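Local atomic coordinates of trans-4-hydroxy-L-proline dehydratase (Clostridioides difficile 70-100-2010, PDB entry 6VXC), a protein that uses a glycyl radical to dehydrate trans-4-hydroxy-L-proline to (S)-1-pyrroline-5-carboxylate in the anaerobic breakdown of hydroxyproline. Residues N759-P773 with F790-R804. Numbering follows the deposited sequence.
Sequences NVFDKNVLLEAQKNP and FNNLSRTLQDEIIGR
Gln770 reaches from helix 763-771 into a hole among Arg795, Gln798, Asp799 and Ile802 of the nearly antiparallel helix 795-803 (167°, axes 10.8 Å apart). Its chain, extended beyond CG, lets NE2 donate to Asp799 OD1 (2.8 Å) and Gln798 OE1 (3.2 Å), both acceptors lying in the amide plane. The same amide lies over one face of the Arg795 guanidinium, tilted 39° and not bonded to it; Arg795 NE donates to Asp799 OD2 (2.7 Å), which lies in the guanidinium plane, in a salt bridge. Ile802 is a knob in return, among Lys763, Leu766, Leu767 and Gln770, with CG1 against Leu766 CD1. Leu766 CD1 also lies over the Phe761 ring centre and meets Phe790 CE1 at 3.4 Å. With CG anti to the backbone N (chi1 -176°), Phe790 extends its ring to helix 763-771, against Ala769 CB, and Gln770 CG meets its edge. At one end Asn791 ND2 donates to Pro773 O (2.9 Å) from above the carbonyl plane. At the other, water 1 accepts from Asn759 ND2 and Arg804 NH1; Asn759 OD1 bonds Arg782 N, Arg804 grips Glu800 side-on (NE to OE1, NH2 to OE2), and NH2 also donates to Val783 O. The contact thus packs both helices, with Phe761 and Phe790 from the turns before them, about an apolar centre in the glycine radical region; sharing between amide and guanidinium would probably stabilise the Asp799 charge.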
ATOM      1  N   ASN A 759      -2.823 -14.048 -11.961  1.00 11.16           N
ATOM      2  CA  ASN A 759      -1.947 -13.997 -13.121  1.00 11.56           C
ATOM      3  C   ASN A 759      -2.486 -14.940 -14.195  1.00  9.63           C
ATOM      4  O   ASN A 759      -2.957 -16.036 -13.888  1.00 12.27           O
ATOM      5  CB  ASN A 759      -0.509 -14.390 -12.767  1.00  8.98           C
ATOM      6  CG  ASN A 759       0.362 -13.192 -12.433  1.00  9.20           C
ATOM      7  OD1 ASN A 759       0.386 -12.199 -13.162  1.00 13.17           O
ATOM      8  ND2 ASN A 759       1.103 -13.289 -11.342  1.00  8.76           N
ATOM      9  N   VAL A 760      -2.428 -14.499 -15.451  1.00 10.79           N
ATOM     10  CA  VAL A 760      -2.736 -15.355 -16.594  1.00 10.45           C
ATOM     11  C   VAL A 760      -1.704 -15.072 -17.675  1.00 14.85           C
ATOM     12  O   VAL A 760      -1.905 -14.193 -18.520  1.00 18.19           O
ATOM     13  CB  VAL A 760      -4.159 -15.095 -17.118  1.00 12.08           C
ATOM     14  CG1 VAL A 760      -4.512 -16.062 -18.293  1.00 12.67           C
ATOM     15  CG2 VAL A 760      -5.166 -15.179 -16.004  1.00 13.83           C
ATOM     16  N   PHE A 761      -0.595 -15.796 -17.668  1.00 15.38           N
ATOM     17  CA  PHE A 761       0.465 -15.507 -18.619  1.00 15.15           C
ATOM     18  C   PHE A 761       0.984 -16.794 -19.229  1.00 16.06           C
ATOM     19  O   PHE A 761       0.814 -17.884 -18.686  1.00 17.66           O
ATOM     20  CB  PHE A 761       1.618 -14.705 -17.982  1.00 18.03           C
ATOM     21  CG  PHE A 761       2.266 -15.363 -16.772  1.00 13.60           C
ATOM     22  CD1 PHE A 761       3.107 -16.458 -16.915  1.00 13.42           C
ATOM     23  CD2 PHE A 761       2.085 -14.826 -15.503  1.00 12.28           C
ATOM     24  CE1 PHE A 761       3.726 -17.041 -15.805  1.00 13.60           C
ATOM     25  CE2 PHE A 761       2.697 -15.397 -14.380  1.00 10.96           C
ATOM     26  CZ  PHE A 761       3.518 -16.505 -14.533  1.00 13.87           C
ATOM     27  N   ASP A 762       1.582 -16.651 -20.399  1.00 20.21           N
ATOM     28  CA  ASP A 762       2.308 -17.736 -21.035  1.00 19.78           C
ATOM     29  C   ASP A 762       3.724 -17.762 -20.482  1.00 18.85           C
ATOM     30  O   ASP A 762       4.477 -16.800 -20.662  1.00 19.49           O
ATOM     31  CB  ASP A 762       2.335 -17.547 -22.547  1.00 22.94           C
ATOM     32  CG  ASP A 762       1.445 -18.512 -23.263  1.00 37.44           C
ATOM     33  OD1 ASP A 762       0.255 -18.179 -23.467  1.00 38.70           O
ATOM     34  OD2 ASP A 762       1.939 -19.605 -23.628  1.00 47.24           O
ATOM     35  N   LYS A 763       4.082 -18.857 -19.816  1.00 18.78           N
ATOM     36  CA  LYS A 763       5.414 -18.977 -19.236  1.00 21.22           C
ATOM     37  C   LYS A 763       6.508 -18.647 -20.247  1.00 20.28           C
ATOM     38  O   LYS A 763       7.473 -17.953 -19.919  1.00 21.80           O
ATOM     39  CB  LYS A 763       5.603 -20.383 -18.667  1.00 19.33           C
ATOM     40  CG  LYS A 763       6.972 -20.670 -18.077  1.00 26.16           C
ATOM     41  CD  LYS A 763       6.995 -22.061 -17.445  1.00 30.11           C
ATOM     42  CE  LYS A 763       8.417 -22.592 -17.235  1.00 42.43           C
ATOM     43  NZ  LYS A 763       9.194 -22.037 -16.098  1.00 42.04           N
ATOM     44  N   ASN A 764       6.357 -19.101 -21.491  1.00 21.84           N
ATOM     45  CA  ASN A 764       7.427 -18.906 -22.462  1.00 20.70           C
ATOM     46  C   ASN A 764       7.634 -17.439 -22.787  1.00 20.23           C
ATOM     47  O   ASN A 764       8.768 -17.026 -23.050  1.00 21.64           O
ATOM     48  CB  ASN A 764       7.138 -19.692 -23.741  1.00 23.17           C
ATOM     49  CG  ASN A 764       7.020 -21.178 -23.486  1.00 33.12           C
ATOM     50  OD1 ASN A 764       7.762 -21.741 -22.679  1.00 31.78           O
ATOM     51  ND2 ASN A 764       6.096 -21.828 -24.186  1.00 43.02           N
ATOM     52  N   VAL A 765       6.569 -16.636 -22.754  1.00 18.41           N
ATOM     53  CA  VAL A 765       6.719 -15.197 -22.946  1.00 16.44           C
ATOM     54  C   VAL A 765       7.593 -14.605 -21.846  1.00 19.11           C
ATOM     55  O   VAL A 765       8.465 -13.775 -22.108  1.00 19.34           O
ATOM     56  CB  VAL A 765       5.340 -14.515 -23.011  1.00 20.48           C
ATOM     57  CG1 VAL A 765       5.476 -13.009 -22.988  1.00 18.04           C
ATOM     58  CG2 VAL A 765       4.580 -14.957 -24.267  1.00 22.08           C
ATOM     59  N   LEU A 766       7.360 -15.005 -20.593  1.00 15.83           N
ATOM     60  CA  LEU A 766       8.159 -14.449 -19.506  1.00 18.14           C
ATOM     61  C   LEU A 766       9.613 -14.872 -19.659  1.00 17.41           C
ATOM     62  O   LEU A 766      10.529 -14.076 -19.432  1.00 17.69           O
ATOM     63  CB  LEU A 766       7.618 -14.908 -18.148  1.00 15.31           C
ATOM     64  CG  LEU A 766       6.303 -14.322 -17.608  1.00 16.26           C
ATOM     65  CD1 LEU A 766       6.349 -13.885 -16.161  1.00 15.39           C
ATOM     66  CD2 LEU A 766       5.694 -13.269 -18.500  1.00 17.24           C
ATOM     67  N   LEU A 767       9.841 -16.135 -20.025  1.00 18.39           N
ATOM     68  CA  LEU A 767      11.210 -16.615 -20.218  1.00 20.45           C
ATOM     69  C   LEU A 767      11.902 -15.868 -21.352  1.00 18.61           C
ATOM     70  O   LEU A 767      13.074 -15.503 -21.239  1.00 21.06           O
ATOM     71  CB  LEU A 767      11.193 -18.118 -20.477  1.00 19.17           C
ATOM     72  CG  LEU A 767      10.717 -18.961 -19.293  1.00 23.44           C
ATOM     73  CD1 LEU A 767      10.630 -20.413 -19.684  1.00 22.07           C
ATOM     74  CD2 LEU A 767      11.637 -18.792 -18.103  1.00 20.41           C
ATOM     75  N   GLU A 768      11.182 -15.613 -22.447  1.00 20.84           N
ATOM     76  CA  GLU A 768      11.737 -14.802 -23.525  1.00 21.49           C
ATOM     77  C   GLU A 768      12.033 -13.393 -23.051  1.00 23.37           C
ATOM     78  O   GLU A 768      13.058 -12.806 -23.423  1.00 22.94           O
ATOM     79  CB  GLU A 768      10.775 -14.762 -24.714  1.00 24.68           C
ATOM     80  CG  GLU A 768      11.059 -15.802 -25.779  1.00 35.60           C
ATOM     81  CD  GLU A 768      12.498 -15.714 -26.288  1.00 34.87           C
ATOM     82  OE1 GLU A 768      13.200 -16.739 -26.256  1.00 37.17           O
ATOM     83  OE2 GLU A 768      12.933 -14.604 -26.678  1.00 40.15           O
ATOM     84  N   ALA A 769      11.147 -12.830 -22.226  1.00 19.60           N
ATOM     85  CA  ALA A 769      11.377 -11.477 -21.738  1.00 18.41           C
ATOM     86  C   ALA A 769      12.641 -11.392 -20.892  1.00 18.69           C
ATOM     87  O   ALA A 769      13.288 -10.344 -20.860  1.00 21.04           O
ATOM     88  CB  ALA A 769      10.172 -10.984 -20.942  1.00 18.85           C
ATOM     89  N   GLN A 770      12.993 -12.468 -20.182  1.00 20.88           N
ATOM     90  CA  GLN A 770      14.248 -12.474 -19.429  1.00 22.21           C
ATOM     91  C   GLN A 770      15.455 -12.459 -20.361  1.00 23.76           C
ATOM     92  O   GLN A 770      16.478 -11.849 -20.039  1.00 23.66           O
ATOM     93  CB  GLN A 770      14.323 -13.688 -18.508  1.00 21.31           C
ATOM     94  CG  GLN A 770      13.335 -13.678 -17.373  1.00 21.35           C
ATOM     95  CD  GLN A 770      13.501 -14.887 -16.468  1.00 21.71           C
ATOM     96  OE1 GLN A 770      13.622 -16.017 -16.942  1.00 23.92           O
ATOM     97  NE2 GLN A 770      13.514 -14.655 -15.157  1.00 20.33           N
ATOM     98  N   LYS A 771      15.367 -13.153 -21.503  1.00 23.37           N
ATOM     99  CA  LYS A 771      16.495 -13.185 -22.431  1.00 26.77           C
ATOM    100  C   LYS A 771      16.626 -11.897 -23.219  1.00 24.37           C
ATOM    101  O   LYS A 771      17.744 -11.491 -23.536  1.00 26.82           O
ATOM    102  CB  LYS A 771      16.382 -14.336 -23.429  1.00 22.76           C
ATOM    103  CG  LYS A 771      16.500 -15.739 -22.879  1.00 26.76           C
ATOM    104  CD  LYS A 771      15.952 -16.701 -23.927  1.00 38.66           C
ATOM    105  CE  LYS A 771      16.774 -16.596 -25.230  1.00 44.84           C
ATOM    106  NZ  LYS A 771      16.069 -17.108 -26.459  1.00 42.07           N
ATOM    107  N   ASN A 772      15.509 -11.267 -23.568  1.00 22.55           N
ATOM    108  CA  ASN A 772      15.502 -10.087 -24.434  1.00 27.66           C
ATOM    109  C   ASN A 772      14.528  -9.071 -23.870  1.00 21.45           C
ATOM    110  O   ASN A 772      13.444  -8.855 -24.414  1.00 23.27           O
ATOM    111  CB  ASN A 772      15.127 -10.466 -25.871  1.00 30.16           C
ATOM    112  CG  ASN A 772      16.188 -11.316 -26.563  1.00 33.53           C
ATOM    113  OD1 ASN A 772      15.944 -12.480 -26.909  1.00 35.21           O
ATOM    114  ND2 ASN A 772      17.358 -10.727 -26.801  1.00 33.69           N
ATOM    115  N   PRO A 773      14.896  -8.412 -22.775  1.00 24.93           N
ATOM    116  CA  PRO A 773      13.954  -7.487 -22.128  1.00 22.37           C
ATOM    117  C   PRO A 773      13.475  -6.376 -23.039  1.00 24.42           C
ATOM    118  O   PRO A 773      12.333  -5.924 -22.904  1.00 22.75           O
ATOM    119  CB  PRO A 773      14.767  -6.931 -20.948  1.00 21.14           C
ATOM    120  CG  PRO A 773      15.892  -7.882 -20.774  1.00 22.01           C
ATOM    121  CD  PRO A 773      16.194  -8.466 -22.086  1.00 20.97           C
ATOM    122  N   PHE A 790       7.206  -6.401 -15.877  1.00 14.90           N
ATOM    123  CA  PHE A 790       8.106  -7.517 -15.634  1.00 13.19           C
ATOM    124  C   PHE A 790       9.569  -7.075 -15.616  1.00 13.32           C
ATOM    125  O   PHE A 790      10.350  -7.533 -14.778  1.00 13.39           O
ATOM    126  CB  PHE A 790       7.844  -8.596 -16.701  1.00 14.02           C
ATOM    127  CG  PHE A 790       8.633  -9.862 -16.522  1.00 14.39           C
ATOM    128  CD1 PHE A 790       8.302 -10.770 -15.534  1.00 14.55           C
ATOM    129  CD2 PHE A 790       9.660 -10.184 -17.406  1.00 13.19           C
ATOM    130  CE1 PHE A 790       9.024 -11.950 -15.380  1.00 14.91           C
ATOM    131  CE2 PHE A 790      10.377 -11.366 -17.271  1.00 13.13           C
ATOM    132  CZ  PHE A 790      10.067 -12.245 -16.262  1.00 13.42           C
ATOM    133  N   ASN A 791       9.939  -6.147 -16.498  1.00 15.19           N
ATOM    134  CA  ASN A 791      11.304  -5.637 -16.578  1.00 17.91           C
ATOM    135  C   ASN A 791      11.711  -4.794 -15.367  1.00 17.84           C
ATOM    136  O   ASN A 791      12.899  -4.496 -15.228  1.00 17.91           O
ATOM    137  CB  ASN A 791      11.499  -4.789 -17.849  1.00 17.64           C
ATOM    138  CG  ASN A 791      11.564  -5.624 -19.122  1.00 20.88           C
ATOM    139  OD1 ASN A 791      11.709  -6.847 -19.079  1.00 19.61           O
ATOM    140  ND2 ASN A 791      11.514  -4.945 -20.272  1.00 22.97           N
ATOM    141  N   ASN A 792      10.770  -4.363 -14.524  1.00 17.05           N
ATOM    142  CA  ASN A 792      11.105  -3.648 -13.293  1.00 15.55           C
ATOM    143  C   ASN A 792      11.451  -4.583 -12.144  1.00 16.45           C
ATOM    144  O   ASN A 792      11.760  -4.104 -11.054  1.00 20.84           O
ATOM    145  CB  ASN A 792       9.957  -2.740 -12.847  1.00 15.57           C
ATOM    146  CG  ASN A 792       9.870  -1.467 -13.670  1.00 18.87           C
ATOM    147  OD1 ASN A 792      10.841  -1.045 -14.276  1.00 19.17           O
ATOM    148  ND2 ASN A 792       8.700  -0.842 -13.675  1.00 20.40           N
ATOM    149  N   LEU A 793      11.378  -5.889 -12.348  1.00 16.23           N
ATOM    150  CA  LEU A 793      11.556  -6.850 -11.279  1.00 13.54           C
ATOM    151  C   LEU A 793      12.957  -7.460 -11.328  1.00 16.81           C
ATOM    152  O   LEU A 793      13.520  -7.675 -12.402  1.00 16.19           O
ATOM    153  CB  LEU A 793      10.491  -7.939 -11.378  1.00 13.63           C
ATOM    154  CG  LEU A 793       9.061  -7.448 -11.676  1.00 14.63           C
ATOM    155  CD1 LEU A 793       8.155  -8.630 -11.846  1.00 12.33           C
ATOM    156  CD2 LEU A 793       8.516  -6.511 -10.583  1.00 11.90           C
ATOM    157  N   SER A 794      13.523  -7.721 -10.155  1.00 16.07           N
ATOM    158  CA  SER A 794      14.782  -8.441 -10.099  1.00 16.26           C
ATOM    159  C   SER A 794      14.599  -9.843 -10.677  1.00 17.13           C
ATOM    160  O   SER A 794      13.490 -10.372 -10.753  1.00 17.45           O
ATOM    161  CB  SER A 794      15.278  -8.564  -8.660  1.00 19.93           C
ATOM    162  OG  SER A 794      14.548  -9.570  -7.969  1.00 18.36           O
ATOM    163  N   ARG A 795      15.712 -10.441 -11.093  1.00 16.52           N
ATOM    164  CA  ARG A 795      15.667 -11.813 -11.586  1.00 17.74           C
ATOM    165  C   ARG A 795      15.048 -12.754 -10.546  1.00 16.00           C
ATOM    166  O   ARG A 795      14.294 -13.670 -10.890  1.00 15.06           O
ATOM    167  CB  ARG A 795      17.078 -12.266 -11.972  1.00 17.01           C
ATOM    168  CG  ARG A 795      17.173 -13.723 -12.336  1.00 21.83           C
ATOM    169  CD  ARG A 795      16.304 -14.064 -13.524  1.00 21.73           C
ATOM    170  NE  ARG A 795      16.258 -15.512 -13.700  1.00 31.34           N
ATOM    171  CZ  ARG A 795      16.875 -16.192 -14.655  1.00 36.76           C
ATOM    172  NH1 ARG A 795      17.591 -15.558 -15.578  1.00 34.49           N
ATOM    173  NH2 ARG A 795      16.763 -17.515 -14.677  1.00 40.19           N
ATOM    174  N   THR A 796      15.377 -12.558  -9.273  1.00 14.32           N
ATOM    175  CA  THR A 796      14.817 -13.409  -8.231  1.00 14.37           C
ATOM    176  C   THR A 796      13.299 -13.275  -8.161  1.00 13.30           C
ATOM    177  O   THR A 796      12.586 -14.281  -8.103  1.00 14.29           O
ATOM    178  CB  THR A 796      15.456 -13.073  -6.880  1.00 15.64           C
ATOM    179  OG1 THR A 796      16.875 -13.266  -6.959  1.00 16.54           O
ATOM    180  CG2 THR A 796      14.874 -13.940  -5.795  1.00 11.95           C
ATOM    181  N   LEU A 797      12.787 -12.042  -8.201  1.00 14.59           N
ATOM    182  CA  LEU A 797      11.343 -11.841  -8.151  1.00 13.86           C
ATOM    183  C   LEU A 797      10.668 -12.371  -9.412  1.00 13.93           C
ATOM    184  O   LEU A 797       9.619 -13.016  -9.339  1.00 14.04           O
ATOM    185  CB  LEU A 797      11.038 -10.355  -7.959  1.00 11.88           C
ATOM    186  CG  LEU A 797       9.565  -9.924  -7.930  1.00 11.11           C
ATOM    187  CD1 LEU A 797       8.725 -10.791  -6.973  1.00 10.20           C
ATOM    188  CD2 LEU A 797       9.480  -8.458  -7.555  1.00  8.73           C
ATOM    189  N   GLN A 798      11.264 -12.121 -10.577  1.00 14.96           N
ATOM    190  CA  GLN A 798      10.758 -12.712 -11.809  1.00 14.06           C
ATOM    191  C   GLN A 798      10.625 -14.223 -11.679  1.00 14.77           C
ATOM    192  O   GLN A 798       9.590 -14.804 -12.034  1.00 13.83           O
ATOM    193  CB  GLN A 798      11.681 -12.372 -12.974  1.00 11.53           C
ATOM    194  CG  GLN A 798      11.680 -10.918 -13.377  1.00 11.80           C
ATOM    195  CD  GLN A 798      12.651 -10.667 -14.515  1.00 14.11           C
ATOM    196  OE1 GLN A 798      13.487 -11.520 -14.815  1.00 15.22           O
ATOM    197  NE2 GLN A 798      12.535  -9.508 -15.165  1.00 14.01           N
ATOM    198  N   ASP A 799      11.679 -14.879 -11.183  1.00 14.05           N
ATOM    199  CA  ASP A 799      11.645 -16.327 -11.033  1.00 11.95           C
ATOM    200  C   ASP A 799      10.638 -16.776  -9.980  1.00 12.03           C
ATOM    201  O   ASP A 799      10.107 -17.887 -10.072  1.00 14.59           O
ATOM    202  CB  ASP A 799      13.047 -16.854 -10.693  1.00 14.06           C
ATOM    203  CG  ASP A 799      14.008 -16.785 -11.887  1.00 18.62           C
ATOM    204  OD1 ASP A 799      13.541 -16.522 -13.014  1.00 20.37           O
ATOM    205  OD2 ASP A 799      15.220 -17.003 -11.693  1.00 21.25           O
ATOM    206  N   GLU A 800      10.396 -15.963  -8.950  1.00 13.09           N
ATOM    207  CA  GLU A 800       9.360 -16.310  -7.984  1.00 13.53           C
ATOM    208  C   GLU A 800       8.002 -16.382  -8.680  1.00 13.53           C
ATOM    209  O   GLU A 800       7.286 -17.382  -8.573  1.00 14.43           O
ATOM    210  CB  GLU A 800       9.359 -15.285  -6.838  1.00 12.30           C
ATOM    211  CG  GLU A 800       8.465 -15.624  -5.631  1.00 10.34           C
ATOM    212  CD  GLU A 800       6.994 -15.196  -5.819  1.00  9.83           C
ATOM    213  OE1 GLU A 800       6.113 -16.069  -5.890  1.00 14.14           O
ATOM    214  OE2 GLU A 800       6.723 -13.982  -5.891  1.00 15.29           O
ATOM    215  N   ILE A 801       7.686 -15.364  -9.479  1.00 11.35           N
ATOM    216  CA  ILE A 801       6.400 -15.308 -10.182  1.00 13.84           C
ATOM    217  C   ILE A 801       6.255 -16.475 -11.154  1.00 11.91           C
ATOM    218  O   ILE A 801       5.199 -17.116 -11.227  1.00 13.25           O
ATOM    219  CB  ILE A 801       6.256 -13.955 -10.906  1.00 12.08           C
ATOM    220  CG1 ILE A 801       6.136 -12.825  -9.873  1.00 14.46           C
ATOM    221  CG2 ILE A 801       5.082 -13.987 -11.933  1.00 13.59           C
ATOM    222  CD1 ILE A 801       6.356 -11.456 -10.425  1.00 10.96           C
ATOM    223  N   ILE A 802       7.316 -16.773 -11.905  1.00 12.09           N
ATOM    224  CA  ILE A 802       7.289 -17.870 -12.865  1.00 12.35           C
ATOM    225  C   ILE A 802       7.080 -19.211 -12.171  1.00 14.01           C
ATOM    226  O   ILE A 802       6.512 -20.139 -12.757  1.00 13.40           O
ATOM    227  CB  ILE A 802       8.592 -17.884 -13.694  1.00 12.81           C
ATOM    228  CG1 ILE A 802       8.683 -16.639 -14.580  1.00 16.19           C
ATOM    229  CG2 ILE A 802       8.674 -19.164 -14.507  1.00 16.12           C
ATOM    230  CD1 ILE A 802      10.060 -16.400 -15.201  1.00 17.29           C
ATOM    231  N   GLY A 803       7.588 -19.357 -10.948  1.00 14.20           N
ATOM    232  CA  GLY A 803       7.459 -20.587 -10.197  1.00 14.10           C
ATOM    233  C   GLY A 803       6.119 -20.795  -9.534  1.00 15.95           C
ATOM    234  O   GLY A 803       5.870 -21.890  -9.021  1.00 16.81           O
ATOM    235  N   ARG A 804       5.240 -19.792  -9.553  1.00 14.19           N
ATOM    236  CA  ARG A 804       3.926 -19.968  -8.947  1.00 14.93           C
ATOM    237  C   ARG A 804       3.145 -21.036  -9.713  1.00 13.93           C
ATOM    238  O   ARG A 804       3.351 -21.248 -10.906  1.00 16.95           O
ATOM    239  CB  ARG A 804       3.161 -18.640  -8.906  1.00 13.84           C
ATOM    240  CG  ARG A 804       3.815 -17.573  -8.034  1.00 12.18           C
ATOM    241  CD  ARG A 804       3.067 -16.245  -8.097  1.00 12.95           C
ATOM    242  NE  ARG A 804       3.771 -15.156  -7.420  1.00 11.64           N
ATOM    243  CZ  ARG A 804       3.348 -13.892  -7.403  1.00 13.38           C
ATOM    244  NH1 ARG A 804       2.219 -13.549  -8.021  1.00 12.43           N
ATOM    245  NH2 ARG A 804       4.049 -12.969  -6.766  1.00 12.31           N
TER
HETATM  246  O   HOH W   1       0.244 -15.169  -9.363  1.00 12.38           O
HETATM  247  O   HOH W   2      13.321  -8.626 -18.021  1.00 24.14           O
HETATM  248  O   HOH W   3      13.779 -18.451 -15.349  1.00 28.51           O